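Local atomic coordinates of alpha-L-rhamnosidase (Streptomyces avermitilis, PDB entry 3W5M), a protein that hydrolyses terminal non-reducing alpha-L-rhamnose residues from citrus flavonoids and gum arabic, and binds L-rhamnose through a calcium-dependent carbohydrate-binding module. Residues Y940-I945 with N987-V992; P36-S41 with V1021-H1026. All blocks are in the same frame, centred on the assembly; numbering follows the deposited sequence. Where two conformers were deposited one is given.

In the fold
Both contacts lie away from the annotated rhamnose and calcium sites, with centres about 33 and 39 Å from the centre of the chain. Contact 1 pairs two strands inside the C-terminal beta-sandwich domain; contact 2 sets the connection after a neighbouring strand of the same sheet against the N-terminal immunoglobulin-like domain. Their centres are about 10 Å apart. At the N987 end alone contact 1 reaches the N-terminal domain, meeting the loop 36-41 of contact 2 through two hydrogen bonds, N987 N to R38 O at 2.8 Å and N987 OD1 to Q40 N at 2.9 Å. Within the sandwich, a backbone hydrogen bond between A990 and V1021 ties strand 989-995 to strand 1016-1021.

Contact 1. Residues Y940-I945 with N987-V992; sequences YRQVVI and NTTAEV
Strand 942-945 pairs in parallel with 989-992 in the C-terminal beta-sandwich, V943 lying beside A990. The backbone zips from T989 N to R941 O (3.1 Å), V943 N to T989 O (2.9 Å), E991 N to V943 O (3.0 Å) and I945 N to E991 O (2.8 Å). On the buried face, V943 CG1 packs against A990 CB (3.6 Å) and I945 CD1 approaches the same methyl; I945, A990 and V992 touch strand 977-984. The other face, carrying Q942, V944, T989 and E991, is mixed and partly exposed. V944 and E991 lie alongside, while E991 OE1 bonds W993 NE1; the Q942 side chain, CG anti to the backbone N (chi1 -174°), crosses that of T989 obliquely, CG coming 3.6 Å from T989 OG1. Before the strands, a water joins Y940 O to T988 OG1, which is also hydrogen-bonded to P985 O. R941 was deposited in two conformers; in one, bent at chi2 (47°), NE makes a weak hydrogen bond to N987 O (2.7 Å), with N987 ND2 over one guanidinium face; ND2 bonds D68 O and S70 OG. Main-chain bonding fixes the register, while the apolar face joins these inner strands to the opposite sheet.

Contact 2. Residues P36-S41 with V1021-H1026; sequences PGRRQS and VGSGSH
G1022 and S1023 form the short connection between strands 1016-1021 and 1024-1030, and lie against P36, G37 and R38, where the C-terminal beta-sandwich meets the loop leading into strand 40-48 of the N-terminal domain. The connection carries the chain from one sheet of the sandwich to the other. G1022 puts its CA 4.2 Å from G37 CA, and a beta carbon here would clash with G37; its carbonyl O turns back to accept H1026 NE2 (2.9 Å). S1023 does most of the polar work. Its chi1 of 77° sets OG between its own backbone N and carbonyl carbon, directed at R38 N, which donates to it at 3.0 Å in a nearly straight bond (164°). S1023 O takes G37 N at 2.8 Å, the donor standing 43° out of the carbonyl plane, and P36 CA and CB lie close to the same oxygen. S1023 N gives to a water at 2.8 Å, and that water donates to R38 O. With an alanine here the hydroxyl is gone, and R38 N would probably be left without this acceptor, weakening the hold of loop 36-41 on the connection. G1024 has a positive phi that suits glycine, and a side chain would press on P36 CB. At H1026, V1021 CG2 lies 3.4 Å above the ring plane, over its centre, G1024 O lies on the opposite face, P36 CB comes to the ring edge near CE1, and ND1 is hydrogen-bonded to H1006 ND1. With R38's guanidinium drawn off to D94 and S33, the contact is made largely of close-set glycines and main-chain bonds, and between these two segments the S1023 hydroxyl gives the one direct side-chain hydrogen bond.

Contact 1. Residues Y940-I945 with N987-V992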
loop_
_atom_site.group_PDB
_atom_site.type_symbol
_atom_site.label_atom_id
_atom_site.label_comp_id
_atom_site.label_asym_id
_atom_site.label_seq_id
_atom_site.Cartn_x
_atom_site.Cartn_y
_atom_site.Cartn_z
ATOM N N TYR A 940 -13.710 -3.525 -22.671
ATOM C CA TYR A 940 -13.845 -4.807 -23.377
ATOM C C TYR A 940 -15.252 -5.052 -23.948
ATOM O O TYR A 940 -15.646 -6.211 -24.160
ATOM C CB TYR A 940 -13.406 -6.000 -22.513
ATOM C CG TYR A 940 -11.950 -5.977 -22.166
ATOM C CD1 TYR A 940 -11.470 -5.187 -21.117
ATOM C CD2 TYR A 940 -11.037 -6.740 -22.906
ATOM C CE1 TYR A 940 -10.109 -5.141 -20.814
ATOM C CE2 TYR A 940 -9.684 -6.713 -22.611
ATOM C CZ TYR A 940 -9.221 -5.917 -21.574
ATOM O OH TYR A 940 -7.861 -5.902 -21.299
ATOM N N ARG A 941 -15.997 -3.976 -24.192
ATOM C CA ARG A 941 -17.251 -4.070 -24.947
ATOM C C ARG A 941 -16.992 -4.749 -26.294
ATOM O O ARG A 941 -17.850 -5.464 -26.822
ATOM C CB ARG A 941 -17.866 -2.684 -25.166
ATOM C CG ARG A 941 -19.335 -2.745 -25.553
ATOM C CD ARG A 941 -20.076 -3.701 -24.624
ATOM N NE ARG A 941 -21.469 -3.897 -25.014
ATOM C CZ ARG A 941 -22.454 -3.052 -24.727
ATOM N NH1 ARG A 941 -22.219 -1.935 -24.047
ATOM N NH2 ARG A 941 -23.683 -3.322 -25.127
ATOM N N GLN A 942 -15.813 -4.486 -26.847
ATOM C CA GLN A 942 -15.260 -5.255 -27.947
ATOM C C GLN A 942 -13.901 -5.708 -27.439
ATOM O O GLN A 942 -13.160 -4.902 -26.864
ATOM C CB GLN A 942 -15.045 -4.402 -29.211
ATOM C CG GLN A 942 -14.609 -5.248 -30.394
ATOM C CD GLN A 942 -13.917 -4.459 -31.502
ATOM O OE1 GLN A 942 -13.051 -3.605 -31.251
ATOM N NE2 GLN A 942 -14.282 -4.761 -32.740
ATOM N N VAL A 943 -13.590 -6.989 -27.621
ATOM C CA VAL A 943 -12.266 -7.516 -27.282
ATOM C C VAL A 943 -11.480 -7.803 -28.575
ATOM O O VAL A 943 -12.015 -8.443 -29.498
ATOM C CB VAL A 943 -12.351 -8.759 -26.341
ATOM C CG1 VAL A 943 -13.147 -9.891 -26.965
ATOM C CG2 VAL A 943 -10.972 -9.242 -25.921
ATOM N N VAL A 944 -10.245 -7.306 -28.660
ATOM C CA VAL A 944 -9.361 -7.698 -29.763
ATOM C C VAL A 944 -8.573 -8.931 -29.328
ATOM O O VAL A 944 -7.841 -8.896 -28.321
ATOM C CB VAL A 944 -8.395 -6.577 -30.177
ATOM C CG1 VAL A 944 -7.486 -7.052 -31.303
ATOM C CG2 VAL A 944 -9.139 -5.314 -30.581
ATOM N N ILE A 945 -8.774 -10.026 -30.059
ATOM C CA ILE A 945 -8.095 -11.290 -29.828
ATOM C C ILE A 945 -7.058 -11.505 -30.920
ATOM O O ILE A 945 -7.365 -11.996 -32.023
ATOM C CB ILE A 945 -9.097 -12.451 -29.715
ATOM C CG1 ILE A 945 -10.053 -12.151 -28.542
ATOM C CG2 ILE A 945 -8.378 -13.776 -29.579
ATOM C CD1 ILE A 945 -11.153 -13.160 -28.311
ATOM N N ASN A 987 -23.312 -9.835 -24.820
ATOM C CA ASN A 987 -23.342 -8.371 -24.836
ATOM C C ASN A 987 -21.978 -7.760 -25.124
ATOM O O ASN A 987 -21.761 -6.568 -24.903
ATOM C CB ASN A 987 -24.007 -7.757 -23.558
ATOM C CG ASN A 987 -24.701 -6.440 -23.858
ATOM O OD1 ASN A 987 -25.282 -6.287 -24.936
ATOM N ND2 ASN A 987 -24.627 -5.480 -22.945
ATOM N N THR A 988 -21.047 -8.575 -25.607
ATOM C CA THR A 988 -19.768 -8.058 -26.111
ATOM C C THR A 988 -19.513 -8.724 -27.457
ATOM O O THR A 988 -20.193 -9.693 -27.807
ATOM C CB THR A 988 -18.576 -8.276 -25.119
ATOM O OG1 THR A 988 -18.099 -9.615 -25.191
ATOM C CG2 THR A 988 -18.968 -7.961 -23.688
ATOM N N THR A 989 -18.571 -8.188 -28.220
ATOM C CA THR A 989 -18.153 -8.810 -29.475
ATOM C C THR A 989 -16.633 -8.934 -29.489
ATOM O O THR A 989 -15.951 -8.430 -28.586
ATOM C CB THR A 989 -18.557 -7.959 -30.683
ATOM O OG1 THR A 989 -17.929 -6.677 -30.559
ATOM C CG2 THR A 989 -20.079 -7.813 -30.792
ATOM N N ALA A 990 -16.097 -9.595 -30.510
ATOM C CA ALA A 990 -14.653 -9.739 -30.641
ATOM C C ALA A 990 -14.203 -9.555 -32.080
ATOM O O ALA A 990 -14.966 -9.804 -33.016
ATOM C CB ALA A 990 -14.219 -11.094 -30.140
ATOM N N GLU A 991 -12.965 -9.102 -32.225
ATOM C CA GLU A 991 -12.257 -9.142 -33.492
ATOM C C GLU A 991 -11.106 -10.120 -33.325
ATOM O O GLU A 991 -10.255 -9.929 -32.472
ATOM C CB GLU A 991 -11.739 -7.768 -33.820
ATOM C CG GLU A 991 -10.951 -7.691 -35.108
ATOM C CD GLU A 991 -10.370 -6.309 -35.301
ATOM O OE1 GLU A 991 -9.311 -6.019 -34.686
ATOM O OE2 GLU A 991 -10.982 -5.518 -36.052
ATOM N N VAL A 992 -11.097 -11.175 -34.131
ATOM C CA VAL A 992 -10.154 -12.265 -33.965
ATOM C C VAL A 992 -9.196 -12.260 -35.151
ATOM O O VAL A 992 -9.628 -12.124 -36.295
ATOM C CB VAL A 992 -10.883 -13.609 -33.847
ATOM C CG1 VAL A 992 -9.903 -14.756 -33.627
ATOM C CG2 VAL A 992 -11.886 -13.559 -32.697
HETATM O O HOH W 1 -15.430 -9.000 -24.317
HETATM O O HOH W 2 -24.389 -5.184 -27.220
HETATM O O HOH W 3 -16.130 -7.285 -33.711
#

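Contact 2. Residues P36-S41 with V1021-H1026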
loop_
_atom_site.group_PDB
_atom_site.type_symbol
_atom_site.label_atom_id
_atom_site.label_comp_id
_atom_site.label_asym_id
_atom_site.label_seq_id
_atom_site.Cartn_x
_atom_site.Cartn_y
_atom_site.Cartn_z
ATOM N N PRO A 36 -24.385 -18.739 -29.077
ATOM C CA PRO A 36 -23.521 -17.627 -29.502
ATOM C C PRO A 36 -24.289 -16.385 -29.954
ATOM O O PRO A 36 -25.486 -16.464 -30.199
ATOM C CB PRO A 36 -22.745 -18.212 -30.691
ATOM C CG PRO A 36 -23.630 -19.300 -31.215
ATOM C CD PRO A 36 -24.301 -19.889 -30.002
ATOM N N GLY A 37 -23.593 -15.256 -30.032
ATOM C CA GLY A 37 -24.071 -14.028 -30.690
ATOM C C GLY A 37 -25.139 -13.199 -29.984
ATOM O O GLY A 37 -25.957 -12.573 -30.656
ATOM N N ARG A 38 -25.118 -13.177 -28.646
ATOM C CA ARG A 38 -26.158 -12.538 -27.828
ATOM C C ARG A 38 -25.837 -11.093 -27.477
ATOM O O ARG A 38 -24.702 -10.774 -27.105
ATOM C CB ARG A 38 -26.404 -13.313 -26.525
ATOM C CG ARG A 38 -26.597 -14.812 -26.669
ATOM C CD ARG A 38 -27.630 -15.184 -27.725
ATOM N NE ARG A 38 -29.012 -14.898 -27.342
ATOM C CZ ARG A 38 -29.754 -15.640 -26.515
ATOM N NH1 ARG A 38 -29.254 -16.721 -25.915
ATOM N NH2 ARG A 38 -31.008 -15.283 -26.260
ATOM N N ARG A 39 -26.844 -10.231 -27.603
ATOM C CA ARG A 39 -26.739 -8.835 -27.233
ATOM C C ARG A 39 -27.959 -8.475 -26.406
ATOM O O ARG A 39 -29.037 -9.048 -26.591
ATOM C CB ARG A 39 -26.736 -7.929 -28.471
ATOM C CG ARG A 39 -25.539 -8.040 -29.398
ATOM C CD ARG A 39 -25.686 -7.096 -30.589
ATOM N NE ARG A 39 -26.924 -7.319 -31.346
ATOM C CZ ARG A 39 -28.004 -6.532 -31.299
ATOM N NH1 ARG A 39 -28.026 -5.449 -30.530
ATOM N NH2 ARG A 39 -29.075 -6.834 -32.019
ATOM N N GLN A 40 -27.797 -7.504 -25.519
ATOM C CA GLN A 40 -28.920 -6.963 -24.761
ATOM C C GLN A 40 -29.577 -5.791 -25.511
ATOM O O GLN A 40 -28.894 -4.882 -25.965
ATOM C CB GLN A 40 -28.453 -6.507 -23.369
ATOM C CG GLN A 40 -29.502 -5.776 -22.543
ATOM C CD GLN A 40 -28.879 -5.074 -21.362
ATOM O OE1 GLN A 40 -28.354 -5.724 -20.452
ATOM N NE2 GLN A 40 -28.955 -3.747 -21.355
ATOM N N SER A 41 -30.909 -5.838 -25.622
ATOM C CA SER A 41 -31.696 -4.738 -26.185
ATOM C C SER A 41 -32.332 -3.873 -25.099
ATOM O O SER A 41 -32.554 -2.680 -25.318
ATOM C CB SER A 41 -32.784 -5.234 -27.172
ATOM O OG SER A 41 -33.594 -6.246 -26.601
ATOM N N VAL A 1021 -16.829 -11.527 -34.636
ATOM C CA VAL A 1021 -17.638 -12.565 -34.013
ATOM C C VAL A 1021 -18.409 -11.974 -32.814
ATOM O O VAL A 1021 -17.961 -11.014 -32.194
ATOM C CB VAL A 1021 -16.750 -13.794 -33.662
ATOM C CG1 VAL A 1021 -15.890 -13.548 -32.440
ATOM C CG2 VAL A 1021 -17.569 -15.077 -33.497
ATOM N N GLY A 1022 -19.582 -12.521 -32.525
ATOM C CA GLY A 1022 -20.350 -12.096 -31.359
ATOM C C GLY A 1022 -19.912 -12.912 -30.166
ATOM O O GLY A 1022 -18.827 -13.503 -30.179
ATOM N N SER A 1023 -20.766 -12.973 -29.148
ATOM C CA SER A 1023 -20.441 -13.709 -27.938
ATOM C C SER A 1023 -20.436 -15.218 -28.174
ATOM O O SER A 1023 -20.940 -15.690 -29.200
ATOM C CB SER A 1023 -21.443 -13.348 -26.835
ATOM O OG SER A 1023 -22.684 -14.010 -27.028
ATOM N N GLY A 1024 -19.879 -15.976 -27.232
ATOM C CA GLY A 1024 -19.937 -17.446 -27.279
ATOM C C GLY A 1024 -18.598 -18.170 -27.224
ATOM O O GLY A 1024 -17.565 -17.546 -26.961
ATOM N N SER A 1025 -18.634 -19.491 -27.459
ATOM C CA SER A 1025 -17.442 -20.345 -27.512
ATOM C C SER A 1025 -17.058 -20.585 -28.958
ATOM O O SER A 1025 -17.772 -21.262 -29.677
ATOM C CB SER A 1025 -17.702 -21.707 -26.873
ATOM O OG SER A 1025 -18.132 -21.587 -25.528
ATOM N N HIS A 1026 -15.919 -20.052 -29.364
ATOM C CA HIS A 1026 -15.506 -20.126 -30.757
ATOM C C HIS A 1026 -14.257 -20.948 -30.928
ATOM O O HIS A 1026 -13.491 -21.118 -29.977
ATOM C CB HIS A 1026 -15.297 -18.732 -31.306
ATOM C CG HIS A 1026 -16.392 -17.784 -30.932
ATOM N ND1 HIS A 1026 -17.723 -18.097 -31.087
ATOM C CD2 HIS A 1026 -16.354 -16.541 -30.388
ATOM C CE1 HIS A 1026 -18.463 -17.091 -30.656
ATOM N NE2 HIS A 1026 -17.657 -16.130 -30.231
HETATM O O HOH W 4 -22.605 -10.814 -29.112
#